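Local coordinates for protein HAD family phosphatase (Pseudomonas syringae pv. tomato, PDB 2ODA) that probably works as a phosphatase-like hydrolase of the haloacid dehalogenase (HAD) superfamily, within a Pseudomonas-specific subfamily that probably has a novel biochemical function, at residues A22-S27 with D59-A64; W127-A132 with G177-C182. All blocks are in the same frame, centred on the assembly; numbering follows the deposited sequence.

Contact 1: A22-S27 with D59-A64; sequences AQAATS and DELPEA
The forked end of Leu61 lies against Ala24, with its CD1 methyl 3.8 Å from Ala24 CB. Its second branch leans toward the next residue, Leu61 CD2 coming 4.3 Å from Ala25 N, so the fork spans two neighbouring residues of the short 3-10 segment. Both Ala24 CB and Leu61 CB point at the opposing segment. In Leu61 the CG stands anti to the carbonyl carbon (chi1 -68°), which carries the two methyls away from its own carbonyl and over to the alanines.

Leu61 is set up by an Asx turn just ahead of it. Asp59 OD1 accepts from Glu60 N at 2.7 Å and from Leu61 N at 3.2 Å, both on the anti side of the carboxylate and somewhat out of its plane. This turn follows strand 55-58, the second in chain order, where HAD folds usually carry motif II; the other oxygen, Asp59 OD2, takes the backbone N of Ser14, just past the first strand.

Within the 22-27 segment, Gln23 O accepts twice from Thr26: its OG1 arrives in the carbonyl plane at 2.6 Å, and Thr26 N bonds to the same Gln23 O at 2.8 Å. Asp19 also accepts from the backbone N of both Gln23 and Ala24. Leu69 of helix 63-69 packs against Ala24 and Leu61 alike.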
loop_
_atom_site.group_PDB
_atom_site.type_symbol
_atom_site.label_atom_id
_atom_site.label_comp_id
_atom_site.label_asym_id
_atom_site.label_seq_id
_atom_site.Cartn_x
_atom_site.Cartn_y
_atom_site.Cartn_z
ATOM N N ALA B 22 -27.527 1.335 -0.813
ATOM C CA ALA B 22 -26.873 2.392 0.006
ATOM C C ALA B 22 -27.892 3.350 0.619
ATOM O O ALA B 22 -27.753 4.582 0.537
ATOM C CB ALA B 22 -25.821 3.192 -0.837
ATOM N N GLN B 23 -28.923 2.773 1.227
ATOM C CA GLN B 23 -30.037 3.584 1.756
ATOM C C GLN B 23 -29.712 4.311 3.039
ATOM O O GLN B 23 -30.396 5.293 3.390
ATOM C CB GLN B 23 -31.286 2.707 1.891
ATOM C CG GLN B 23 -31.717 2.163 0.529
ATOM C CD GLN B 23 -32.293 3.273 -0.333
ATOM O OE1 GLN B 23 -33.404 3.730 -0.082
ATOM N NE2 GLN B 23 -31.516 3.746 -1.321
ATOM N N ALA B 24 -28.674 3.866 3.754
ATOM C CA ALA B 24 -28.238 4.585 4.976
ATOM C C ALA B 24 -27.876 6.050 4.679
ATOM O O ALA B 24 -27.954 6.918 5.566
ATOM C CB ALA B 24 -27.064 3.874 5.644
ATOM N N ALA B 25 -27.464 6.324 3.446
ATOM C CA ALA B 25 -27.189 7.696 3.016
ATOM C C ALA B 25 -28.433 8.591 2.946
ATOM O O ALA B 25 -28.302 9.802 2.690
ATOM C CB ALA B 25 -26.463 7.696 1.653
ATOM N N THR B 26 -29.630 8.021 3.126
ATOM C CA THR B 26 -30.873 8.785 2.920
ATOM C C THR B 26 -31.458 9.290 4.237
ATOM O O THR B 26 -32.496 9.959 4.233
ATOM C CB THR B 26 -32.017 7.954 2.237
ATOM O OG1 THR B 26 -32.388 6.859 3.100
ATOM C CG2 THR B 26 -31.614 7.423 0.840
ATOM N N SER B 27 -30.836 8.930 5.360
ATOM C CA SER B 27 -31.358 9.327 6.660
ATOM C C SER B 27 -30.236 9.456 7.677
ATOM O O SER B 27 -29.295 8.683 7.645
ATOM C CB SER B 27 -32.346 8.273 7.145
ATOM O OG SER B 27 -32.872 8.656 8.399
ATOM N N ASP B 59 -16.060 1.816 5.767
ATOM C CA ASP B 59 -17.099 2.761 5.345
ATOM C C ASP B 59 -16.731 4.205 5.695
ATOM O O ASP B 59 -15.661 4.469 6.279
ATOM C CB ASP B 59 -18.471 2.348 5.895
ATOM C CG ASP B 59 -19.598 2.644 4.901
ATOM O OD1 ASP B 59 -19.838 3.831 4.603
ATOM O OD2 ASP B 59 -20.243 1.701 4.415
ATOM N N GLU B 60 -17.584 5.145 5.295
ATOM C CA GLU B 60 -17.359 6.559 5.621
ATOM C C GLU B 60 -18.572 7.152 6.338
ATOM O O GLU B 60 -18.531 8.297 6.805
ATOM C CB GLU B 60 -17.034 7.356 4.356
ATOM C CG GLU B 60 -18.159 7.354 3.321
ATOM C CD GLU B 60 -17.948 8.308 2.156
ATOM O OE1 GLU B 60 -16.861 8.921 2.044
ATOM O OE2 GLU B 60 -18.889 8.438 1.341
ATOM N N LEU B 61 -19.646 6.374 6.452
ATOM C CA LEU B 61 -20.838 6.857 7.156
ATOM C C LEU B 61 -20.488 7.225 8.586
ATOM O O LEU B 61 -19.548 6.658 9.147
ATOM C CB LEU B 61 -21.955 5.801 7.159
ATOM C CG LEU B 61 -22.619 5.454 5.825
ATOM C CD1 LEU B 61 -23.249 4.078 5.922
ATOM C CD2 LEU B 61 -23.655 6.471 5.427
ATOM N N PRO B 62 -21.248 8.167 9.186
ATOM C CA PRO B 62 -21.078 8.440 10.608
ATOM C C PRO B 62 -21.198 7.177 11.428
ATOM O O PRO B 62 -21.934 6.265 11.040
ATOM C CB PRO B 62 -22.274 9.347 10.932
ATOM C CG PRO B 62 -22.633 10.005 9.667
ATOM C CD PRO B 62 -22.289 9.027 8.571
ATOM N N GLU B 63 -20.516 7.141 12.572
ATOM C CA GLU B 63 -20.528 5.987 13.489
ATOM C C GLU B 63 -21.958 5.588 13.903
ATOM O O GLU B 63 -22.265 4.396 14.037
ATOM C CB GLU B 63 -19.683 6.322 14.726
ATOM C CG GLU B 63 -19.465 5.187 15.731
ATOM C CD GLU B 63 -20.659 4.936 16.644
ATOM O OE1 GLU B 63 -21.390 5.892 16.956
ATOM O OE2 GLU B 63 -20.851 3.777 17.071
ATOM N N ALA B 64 -22.828 6.585 14.091
ATOM C CA ALA B 64 -24.228 6.344 14.468
ATOM C C ALA B 64 -24.949 5.423 13.501
ATOM O O ALA B 64 -25.921 4.743 13.877
ATOM C CB ALA B 64 -24.990 7.669 14.584
#

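Contact 2: W127-A132 with G177-C182; sequences WTIGLA and GELESC
Strand 127-131 comes nearest to the opening turn of helix 179-191 at Ile129 and Cys182, whose CA atoms are 8.1 Å apart. That spacing puts the meeting entirely in the side chains. On the helical side a 3-10 segment ending at Glu178 leads into the helix, whose first turn includes the bond from Cys182 N back to Glu178 O at 3.0 Å. Their three-residue spacing sets Leu179 and Cys182 on one face, beside the strand.

Ile129 touches both of them. Its CD1 methyl meets Leu179 CD1 and Cys182 SG, each at 3.6 Å. The sulfur sits alongside the whole branched end of the isoleucine, since Cys182 SG is also 3.7 Å from Ile129 CG1 and 3.8 Å from Ile129 CG2. Ile129 reaches this far because its CG1-CD1 arm is extended (chi2 167°). Cys182 points its CB at the strand, whereas the CB of Leu179 runs across the gap and only the CD1 branch swings in; the side chains of Leu179 and Ile129 cross at about a right angle. The meeting is wholly buried and apolar.

This is helix-on-sheet packing in a Rossmann-like HAD core. Ile129 bonds through its backbone to Leu110 and Ser112 and also touches Leu183, the residue after Cys182, while Val109 and Ile111 of strand 109-112 and Ile173 of strand 171-173 close round it from the two flanking strands.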
loop_
_atom_site.group_PDB
_atom_site.type_symbol
_atom_site.label_atom_id
_atom_site.label_comp_id
_atom_site.label_asym_id
_atom_site.label_seq_id
_atom_site.Cartn_x
_atom_site.Cartn_y
_atom_site.Cartn_z
ATOM N N TRP B 127 -6.141 -5.311 -5.727
ATOM C CA TRP B 127 -7.112 -5.898 -6.643
ATOM C C TRP B 127 -8.484 -5.369 -6.232
ATOM O O TRP B 127 -8.746 -5.135 -5.046
ATOM C CB TRP B 127 -7.116 -7.434 -6.538
ATOM C CG TRP B 127 -5.925 -8.086 -7.213
ATOM C CD1 TRP B 127 -4.751 -8.490 -6.622
ATOM C CD2 TRP B 127 -5.815 -8.409 -8.596
ATOM N NE1 TRP B 127 -3.909 -9.053 -7.572
ATOM C CE2 TRP B 127 -4.538 -9.005 -8.793
ATOM C CE3 TRP B 127 -6.666 -8.239 -9.699
ATOM C CZ2 TRP B 127 -4.091 -9.424 -10.056
ATOM C CZ3 TRP B 127 -6.228 -8.666 -10.959
ATOM C CH2 TRP B 127 -4.948 -9.260 -11.120
ATOM N N THR B 128 -9.363 -5.187 -7.214
ATOM C CA THR B 128 -10.731 -4.693 -6.937
ATOM C C THR B 128 -11.818 -5.531 -7.597
ATOM O O THR B 128 -11.674 -5.955 -8.737
ATOM C CB THR B 128 -10.929 -3.201 -7.372
ATOM O OG1 THR B 128 -10.666 -3.056 -8.770
ATOM C CG2 THR B 128 -9.972 -2.290 -6.620
ATOM N N ILE B 129 -12.905 -5.759 -6.864
ATOM C CA ILE B 129 -14.088 -6.425 -7.385
ATOM C C ILE B 129 -15.229 -5.440 -7.182
ATOM O O ILE B 129 -15.432 -4.957 -6.068
ATOM C CB ILE B 129 -14.401 -7.765 -6.633
ATOM C CG1 ILE B 129 -13.243 -8.758 -6.846
ATOM C CG2 ILE B 129 -15.818 -8.332 -7.049
ATOM C CD1 ILE B 129 -13.244 -10.034 -5.914
ATOM N N GLY B 130 -15.929 -5.129 -8.267
ATOM C CA GLY B 130 -17.081 -4.243 -8.248
ATOM C C GLY B 130 -18.380 -5.028 -8.199
ATOM O O GLY B 130 -18.463 -6.164 -8.690
ATOM N N LEU B 131 -19.392 -4.419 -7.588
ATOM C CA LEU B 131 -20.697 -5.046 -7.414
ATOM C C LEU B 131 -21.762 -4.317 -8.234
ATOM O O LEU B 131 -21.959 -3.120 -8.075
ATOM C CB LEU B 131 -21.074 -5.100 -5.914
ATOM C CG LEU B 131 -20.226 -6.012 -5.003
ATOM C CD1 LEU B 131 -20.665 -5.915 -3.528
ATOM C CD2 LEU B 131 -20.266 -7.475 -5.454
ATOM N N ALA B 132 -22.456 -5.056 -9.101
ATOM C CA ALA B 132 -23.299 -4.416 -10.134
ATOM C C ALA B 132 -24.748 -4.105 -9.717
ATOM O O ALA B 132 -25.464 -3.414 -10.441
ATOM C CB ALA B 132 -23.292 -5.260 -11.385
ATOM N N GLY B 177 -22.858 -13.699 -3.943
ATOM C CA GLY B 177 -22.942 -15.147 -4.178
ATOM C C GLY B 177 -21.920 -15.573 -5.230
ATOM O O GLY B 177 -21.564 -16.759 -5.345
ATOM N N GLU B 178 -21.486 -14.612 -6.037
ATOM C CA GLU B 178 -20.501 -14.869 -7.097
ATOM C C GLU B 178 -19.064 -14.608 -6.663
ATOM O O GLU B 178 -18.124 -14.750 -7.466
ATOM C CB GLU B 178 -20.822 -14.005 -8.328
ATOM C CG GLU B 178 -22.101 -14.384 -9.042
ATOM C CD GLU B 178 -22.032 -15.753 -9.717
ATOM O OE1 GLU B 178 -20.916 -16.205 -10.038
ATOM O OE2 GLU B 178 -23.095 -16.377 -9.935
ATOM N N LEU B 179 -18.872 -14.243 -5.394
ATOM C CA LEU B 179 -17.536 -13.847 -4.949
ATOM C C LEU B 179 -16.508 -14.979 -5.055
ATOM O O LEU B 179 -15.387 -14.753 -5.469
ATOM C CB LEU B 179 -17.553 -13.298 -3.517
ATOM C CG LEU B 179 -16.192 -12.837 -2.973
ATOM C CD1 LEU B 179 -15.678 -11.596 -3.727
ATOM C CD2 LEU B 179 -16.337 -12.516 -1.524
ATOM N N GLU B 180 -16.894 -16.184 -4.652
ATOM C CA GLU B 180 -15.950 -17.307 -4.616
ATOM C C GLU B 180 -15.359 -17.583 -5.995
ATOM O O GLU B 180 -14.128 -17.657 -6.155
ATOM C CB GLU B 180 -16.651 -18.551 -4.034
ATOM C CG GLU B 180 -15.749 -19.632 -3.466
ATOM C CD GLU B 180 -16.345 -20.325 -2.215
ATOM O OE1 GLU B 180 -15.550 -20.858 -1.436
ATOM O OE2 GLU B 180 -17.586 -20.317 -1.992
ATOM N N SER B 181 -16.230 -17.690 -6.992
ATOM C CA SER B 181 -15.831 -17.892 -8.383
ATOM C C SER B 181 -15.042 -16.709 -8.935
ATOM O O SER B 181 -14.113 -16.887 -9.715
ATOM C CB SER B 181 -17.067 -18.079 -9.254
ATOM O OG SER B 181 -17.620 -19.338 -8.988
ATOM N N CYS B 182 -15.421 -15.504 -8.525
ATOM C CA CYS B 182 -14.714 -14.301 -8.971
ATOM C C CYS B 182 -13.262 -14.307 -8.476
ATOM O O CYS B 182 -12.313 -14.078 -9.267
ATOM C CB CYS B 182 -15.462 -13.060 -8.451
ATOM S SG CYS B 182 -14.723 -11.513 -8.882
#

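How the contacts relate
The two contacts lie on opposite sides of the centre of the chain, their own centres about 23 Å apart and their nearest atoms about 10 Å. They come in series: contact 1 is closed before contact 2 opens. The parallel sheet ties them together, since 59-64 leaves strand 55-58 and contact 2 uses strand 127-131, with strands 9-12 and 109-112 between the two in the sheet. Contact 2 is interior, where the last helix packs on the sheet, whereas contact 1 is partly exposed and joins the loop after helix 13-17 to the turn after strand 55-58. Loops at that end of the strands commonly border the active site in HAD proteins.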